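Side-chain contacts in UPF0098 protein CT_736 (PDB 3N08), which is of uncharacterised function but, as a bacterial homologue of phosphatidylethanolamine-binding proteins and Raf kinase inhibitor protein, may bind phosphorylated or anionic ligands: residues B[16-19]-B[20-23]; B[56-60]-B[61-65]. All coordinates share one frame; numbering follows the deposited sequence. Where two conformers were deposited one is given.

How the interactions relate
Both contacts are local and follow each other in series along the chain, neither nested nor crossing. Just after strand 15-16, an edge strand of the six-stranded sheet, interaction 1 (16-19 with 20-23) closes a short 3-10 turn and starts the chain on its loop toward strand 32-35; the loop is fixed further on by the disulfide from Cys23 to Cys102. The chain then runs through strand 43-50, and interaction 2 (56-60 with 61-65) closes a tight turn at the end of the connection, just before the neighbouring antiparallel strand 63-71. The two lie on separate loops of the same chain, with centres about 20 Å apart and nearest atoms about 8 Å apart.

Interaction 1 of 2, residues B[16-19]-B[20-23]; sequences PIPK and KYSC
Tyr21 turns its CG anti to its own carbonyl carbon (chi1 -50°), which lays the ring against Pro18, while Ser22 holds OG between its backbone N and carbonyl carbon (chi1 78°), pointing back at Lys19. The ring is met at its rim: CD2 and CE2 touch the Pro18 ring, with Pro18 CB 3.8 Å from Tyr21 CE2 and Pro18 CD lying in the ring plane at the edge. The methyl CG2 of Ile17 reaches the same margin, 3.9 Å from Tyr21 CD2, and also touches Tyr21 CB; CB of Lys20 sits over the centre of one ring face, 4.2 Å above its plane.

This is a short 3-10 turn following edge strand 15-16 of the PEBP-family sheet. Its i to i+3 bonds run from Tyr21 N to Pro18 O (3.1 Å, nearly straight at 164°) and from Ser22 N to Lys19 O (2.9 Å). Lys19 O is gripped twice by the same residue: Ser22 OG donates to it over 2.8 Å, in the carbonyl plane and on a lone pair, whereas Ser22 N arrives from well above that plane. OG also accepts from the backbone N of Gln24, an ST turn, so this buried hydroxyl links the 3-10 turn to the next part of the loop.

The polar ends lead elsewhere. Tyr21 OH is hydrogen-bonded to Glu80, and Lys19, whose side chain sets out away from the turn, forms a salt bridge with Asp153 at the C terminus. Beyond Ser22, the disulfide between Cys23 and Cys102 ties this loop to a distant one.

Interaction 2 of 2, residues B[56-60]-B[61-65]; sequences SVRED and GLWIH
Asp60 OD1 accepts from two donors on opposite faces of its carboxylate: Leu62 N at 3.1 Å and Arg58 NE at 2.9 Å. Arg58 grips the acid side-on in a salt bridge, its NH2 donating to Asp60 OD2 (3.1 Å). Both oxygens are approached from above the carboxylate plane, so the two flat groups do not lie coplanar. The pair lies within a type I beta turn running from Arg58 to Gly61, closed by Gly61 N to Arg58 O (2.9 Å), on the surface loop between antiparallel strands 43-50 and 63-71. Gly61, with positive phi (66°), carries the chain out of the turn.

The Leu62 N to Asp60 OD1 bond makes an Asx turn that overlaps the end of the beta turn. The carboxylate thus joins the arginine to the backbone just beyond. A water reinforces this, donating to both Asp60 OD2 and Leu62 O.

Outward from the polar group, Arg58 sets its CG anti to the backbone N (chi1 -176°) and then bends at chi2, carrying its aliphatic part across the CE3/CZ3 margin of the indole. The guanidinium and indole planes stand 81° apart. Trp63 in turn also packs on Val53 and Thr92. Arg58 CB lies in the indole plane at the six-membered ring's edge, 3.9 Å from Trp63 CE3.

Interaction 1 of 2, residues B[16-19]-B[20-23]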
loop_
_atom_site.group_PDB
_atom_site.type_symbol
_atom_site.label_atom_id
_atom_site.label_comp_id
_atom_site.label_asym_id
_atom_site.label_seq_id
_atom_site.Cartn_x
_atom_site.Cartn_y
_atom_site.Cartn_z
ATOM N N PRO B 16 -8.453 -7.039 -13.649
ATOM C CA PRO B 16 -8.468 -8.478 -13.923
ATOM C C PRO B 16 -7.106 -9.134 -13.755
ATOM O O PRO B 16 -6.078 -8.622 -14.247
ATOM C CB PRO B 16 -8.915 -8.549 -15.392
ATOM C CG PRO B 16 -9.727 -7.309 -15.607
ATOM C CD PRO B 16 -8.985 -6.266 -14.780
ATOM N N ILE B 17 -7.091 -10.273 -13.068
ATOM C CA ILE B 17 -5.927 -11.144 -12.994
ATOM C C ILE B 17 -5.774 -11.837 -14.345
ATOM O O ILE B 17 -6.753 -12.382 -14.867
ATOM C CB ILE B 17 -6.147 -12.207 -11.908
ATOM C CG1 ILE B 17 -6.323 -11.517 -10.549
ATOM C CG2 ILE B 17 -5.010 -13.204 -11.891
ATOM C CD1 ILE B 17 -6.835 -12.455 -9.427
ATOM N N PRO B 18 -4.563 -11.818 -14.945
ATOM C CA PRO B 18 -4.398 -12.495 -16.239
ATOM C C PRO B 18 -4.772 -13.965 -16.227
ATOM O O PRO B 18 -4.641 -14.685 -15.234
ATOM C CB PRO B 18 -2.916 -12.305 -16.549
ATOM C CG PRO B 18 -2.564 -11.026 -15.800
ATOM C CD PRO B 18 -3.359 -11.075 -14.548
ATOM N N LYS B 19 -5.232 -14.408 -17.390
ATOM C CA LYS B 19 -5.724 -15.757 -17.591
ATOM C C LYS B 19 -4.729 -16.833 -17.146
ATOM O O LYS B 19 -5.119 -17.886 -16.648
ATOM C CB LYS B 19 -6.068 -15.914 -19.063
ATOM C CG LYS B 19 -6.558 -17.301 -19.429
ATOM C CD LYS B 19 -7.080 -17.343 -20.858
ATOM C CE LYS B 19 -8.477 -16.747 -20.932
ATOM N NZ LYS B 19 -8.995 -16.845 -22.330
ATOM N N LYS B 20 -3.442 -16.561 -17.345
ATOM C CA LYS B 20 -2.368 -17.493 -17.020
ATOM C C LYS B 20 -2.451 -18.018 -15.565
ATOM O O LYS B 20 -2.015 -19.128 -15.263
ATOM C CB LYS B 20 -1.052 -16.725 -17.219
ATOM C CG LYS B 20 0.237 -17.462 -16.966
ATOM C CD LYS B 20 1.392 -16.469 -17.118
ATOM C CE LYS B 20 2.754 -17.137 -17.168
ATOM N NZ LYS B 20 3.054 -17.698 -18.507
ATOM N N TYR B 21 -2.973 -17.203 -14.657
ATOM C CA TYR B 21 -2.989 -17.548 -13.224
ATOM C C TYR B 21 -4.313 -18.181 -12.809
ATOM O O TYR B 21 -4.492 -18.534 -11.636
ATOM C CB TYR B 21 -2.698 -16.299 -12.384
ATOM C CG TYR B 21 -1.469 -15.594 -12.898
ATOM C CD1 TYR B 21 -0.228 -16.212 -12.905
ATOM C CD2 TYR B 21 -1.564 -14.325 -13.443
ATOM C CE1 TYR B 21 0.896 -15.568 -13.430
ATOM C CE2 TYR B 21 -0.473 -13.687 -13.973
ATOM C CZ TYR B 21 0.765 -14.303 -13.948
ATOM O OH TYR B 21 1.874 -13.656 -14.458
ATOM N N SER B 22 -5.218 -18.373 -13.774
ATOM C CA SER B 22 -6.509 -18.978 -13.535
ATOM C C SER B 22 -6.550 -20.421 -14.046
ATOM O O SER B 22 -5.629 -20.878 -14.692
ATOM C CB SER B 22 -7.608 -18.181 -14.259
ATOM O OG SER B 22 -7.633 -18.481 -15.650
ATOM N N CYS B 23 -7.665 -21.097 -13.822
ATOM C CA CYS B 23 -7.838 -22.426 -14.344
ATOM C C CYS B 23 -7.926 -22.427 -15.861
ATOM O O CYS B 23 -7.809 -23.496 -16.447
ATOM C CB CYS B 23 -9.114 -23.025 -13.776
ATOM S SG CYS B 23 -10.606 -22.238 -14.400
#

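Interaction 2 of 2, residues B[56-60]-B[61-65]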
loop_
_atom_site.group_PDB
_atom_site.type_symbol
_atom_site.label_atom_id
_atom_site.label_comp_id
_atom_site.label_asym_id
_atom_site.label_seq_id
_atom_site.Cartn_x
_atom_site.Cartn_y
_atom_site.Cartn_z
ATOM N N SER B 56 -23.983 -21.614 -2.427
ATOM C CA SER B 56 -24.546 -22.962 -2.464
ATOM C C SER B 56 -23.444 -24.026 -2.408
ATOM O O SER B 56 -23.734 -25.204 -2.174
ATOM C CB SER B 56 -25.410 -23.141 -3.704
ATOM O OG SER B 56 -24.612 -23.060 -4.862
ATOM N N VAL B 57 -22.184 -23.654 -2.644
ATOM C CA VAL B 57 -21.068 -24.583 -2.486
ATOM C C VAL B 57 -20.231 -24.333 -1.226
ATOM O O VAL B 57 -19.414 -25.166 -0.829
ATOM C CB VAL B 57 -20.125 -24.608 -3.714
ATOM C CG1 VAL B 57 -20.936 -24.658 -5.010
ATOM C CG2 VAL B 57 -19.175 -23.448 -3.725
ATOM N N ARG B 58 -20.402 -23.172 -0.613
ATOM C CA ARG B 58 -19.652 -22.804 0.585
ATOM C C ARG B 58 -20.524 -21.849 1.393
ATOM O O ARG B 58 -20.618 -20.673 1.083
ATOM C CB ARG B 58 -18.310 -22.148 0.196
ATOM C CG ARG B 58 -17.400 -21.799 1.359
ATOM C CD ARG B 58 -16.783 -23.019 1.966
ATOM N NE ARG B 58 -16.134 -22.681 3.214
ATOM C CZ ARG B 58 -15.653 -23.583 4.062
ATOM N NH1 ARG B 58 -15.688 -24.873 3.757
ATOM N NH2 ARG B 58 -15.094 -23.177 5.195
ATOM N N GLU B 59 -21.153 -22.375 2.433
ATOM C CA GLU B 59 -22.132 -21.640 3.212
ATOM C C GLU B 59 -21.573 -20.360 3.847
ATOM O O GLU B 59 -22.257 -19.343 3.924
ATOM C CB GLU B 59 -22.692 -22.579 4.284
ATOM C CG GLU B 59 -23.556 -21.917 5.332
ATOM C CD GLU B 59 -24.213 -22.934 6.243
ATOM O OE1 GLU B 59 -23.809 -23.025 7.421
ATOM O OE2 GLU B 59 -25.116 -23.651 5.772
ATOM N N ASP B 60 -20.328 -20.407 4.301
ATOM C CA ASP B 60 -19.714 -19.222 4.915
ATOM C C ASP B 60 -19.257 -18.181 3.893
ATOM O O ASP B 60 -18.759 -17.127 4.261
ATOM C CB ASP B 60 -18.595 -19.589 5.890
ATOM C CG ASP B 60 -17.338 -20.110 5.211
ATOM O OD1 ASP B 60 -17.208 -20.078 3.960
ATOM O OD2 ASP B 60 -16.424 -20.541 5.961
ATOM N N GLY B 61 -19.458 -18.461 2.618
ATOM C CA GLY B 61 -19.195 -17.492 1.564
ATOM C C GLY B 61 -17.747 -17.088 1.374
ATOM O O GLY B 61 -17.483 -16.014 0.799
ATOM N N LEU B 62 -16.806 -17.933 1.802
ATOM C CA LEU B 62 -15.389 -17.584 1.702
ATOM C C LEU B 62 -14.548 -18.796 1.381
ATOM O O LEU B 62 -14.491 -19.733 2.158
ATOM C CB LEU B 62 -14.914 -16.949 3.010
ATOM C CG LEU B 62 -13.556 -16.225 2.981
ATOM C CD1 LEU B 62 -13.566 -15.069 1.973
ATOM C CD2 LEU B 62 -13.199 -15.679 4.365
ATOM N N TRP B 63 -13.886 -18.757 0.232
ATOM C CA TRP B 63 -12.999 -19.840 -0.187
ATOM C C TRP B 63 -11.532 -19.391 -0.156
ATOM O O TRP B 63 -11.175 -18.390 -0.799
ATOM C CB TRP B 63 -13.374 -20.289 -1.594
ATOM C CG TRP B 63 -12.854 -21.649 -1.938
ATOM C CD1 TRP B 63 -11.620 -21.974 -2.412
ATOM C CD2 TRP B 63 -13.591 -22.862 -1.845
ATOM N NE1 TRP B 63 -11.533 -23.346 -2.590
ATOM C CE2 TRP B 63 -12.744 -23.902 -2.267
ATOM C CE3 TRP B 63 -14.898 -23.166 -1.449
ATOM C CZ2 TRP B 63 -13.155 -25.231 -2.288
ATOM C CZ3 TRP B 63 -15.302 -24.479 -1.467
ATOM C CH2 TRP B 63 -14.435 -25.499 -1.892
ATOM N N ILE B 64 -10.714 -20.104 0.603
ATOM C CA ILE B 64 -9.291 -19.779 0.720
ATOM C C ILE B 64 -8.536 -20.454 -0.409
ATOM O O ILE B 64 -8.609 -21.689 -0.584
ATOM C CB ILE B 64 -8.729 -20.262 2.076
ATOM C CG1 ILE B 64 -9.479 -19.650 3.257
ATOM C CG2 ILE B 64 -7.240 -19.968 2.138
ATOM C CD1 ILE B 64 -9.777 -18.196 3.168
ATOM N N HIS B 65 -7.864 -19.638 -1.200
ATOM C CA HIS B 65 -7.107 -20.106 -2.342
ATOM C C HIS B 65 -5.621 -20.349 -2.069
ATOM O O HIS B 65 -4.999 -21.084 -2.803
ATOM C CB HIS B 65 -7.288 -19.140 -3.534
ATOM C CG HIS B 65 -8.604 -19.302 -4.218
ATOM N ND1 HIS B 65 -8.740 -19.973 -5.412
ATOM C CD2 HIS B 65 -9.862 -19.010 -3.814
ATOM C CE1 HIS B 65 -10.016 -20.033 -5.751
ATOM N NE2 HIS B 65 -10.718 -19.456 -4.795
HETATM O O HOH W 1 -13.904 -20.258 4.742
#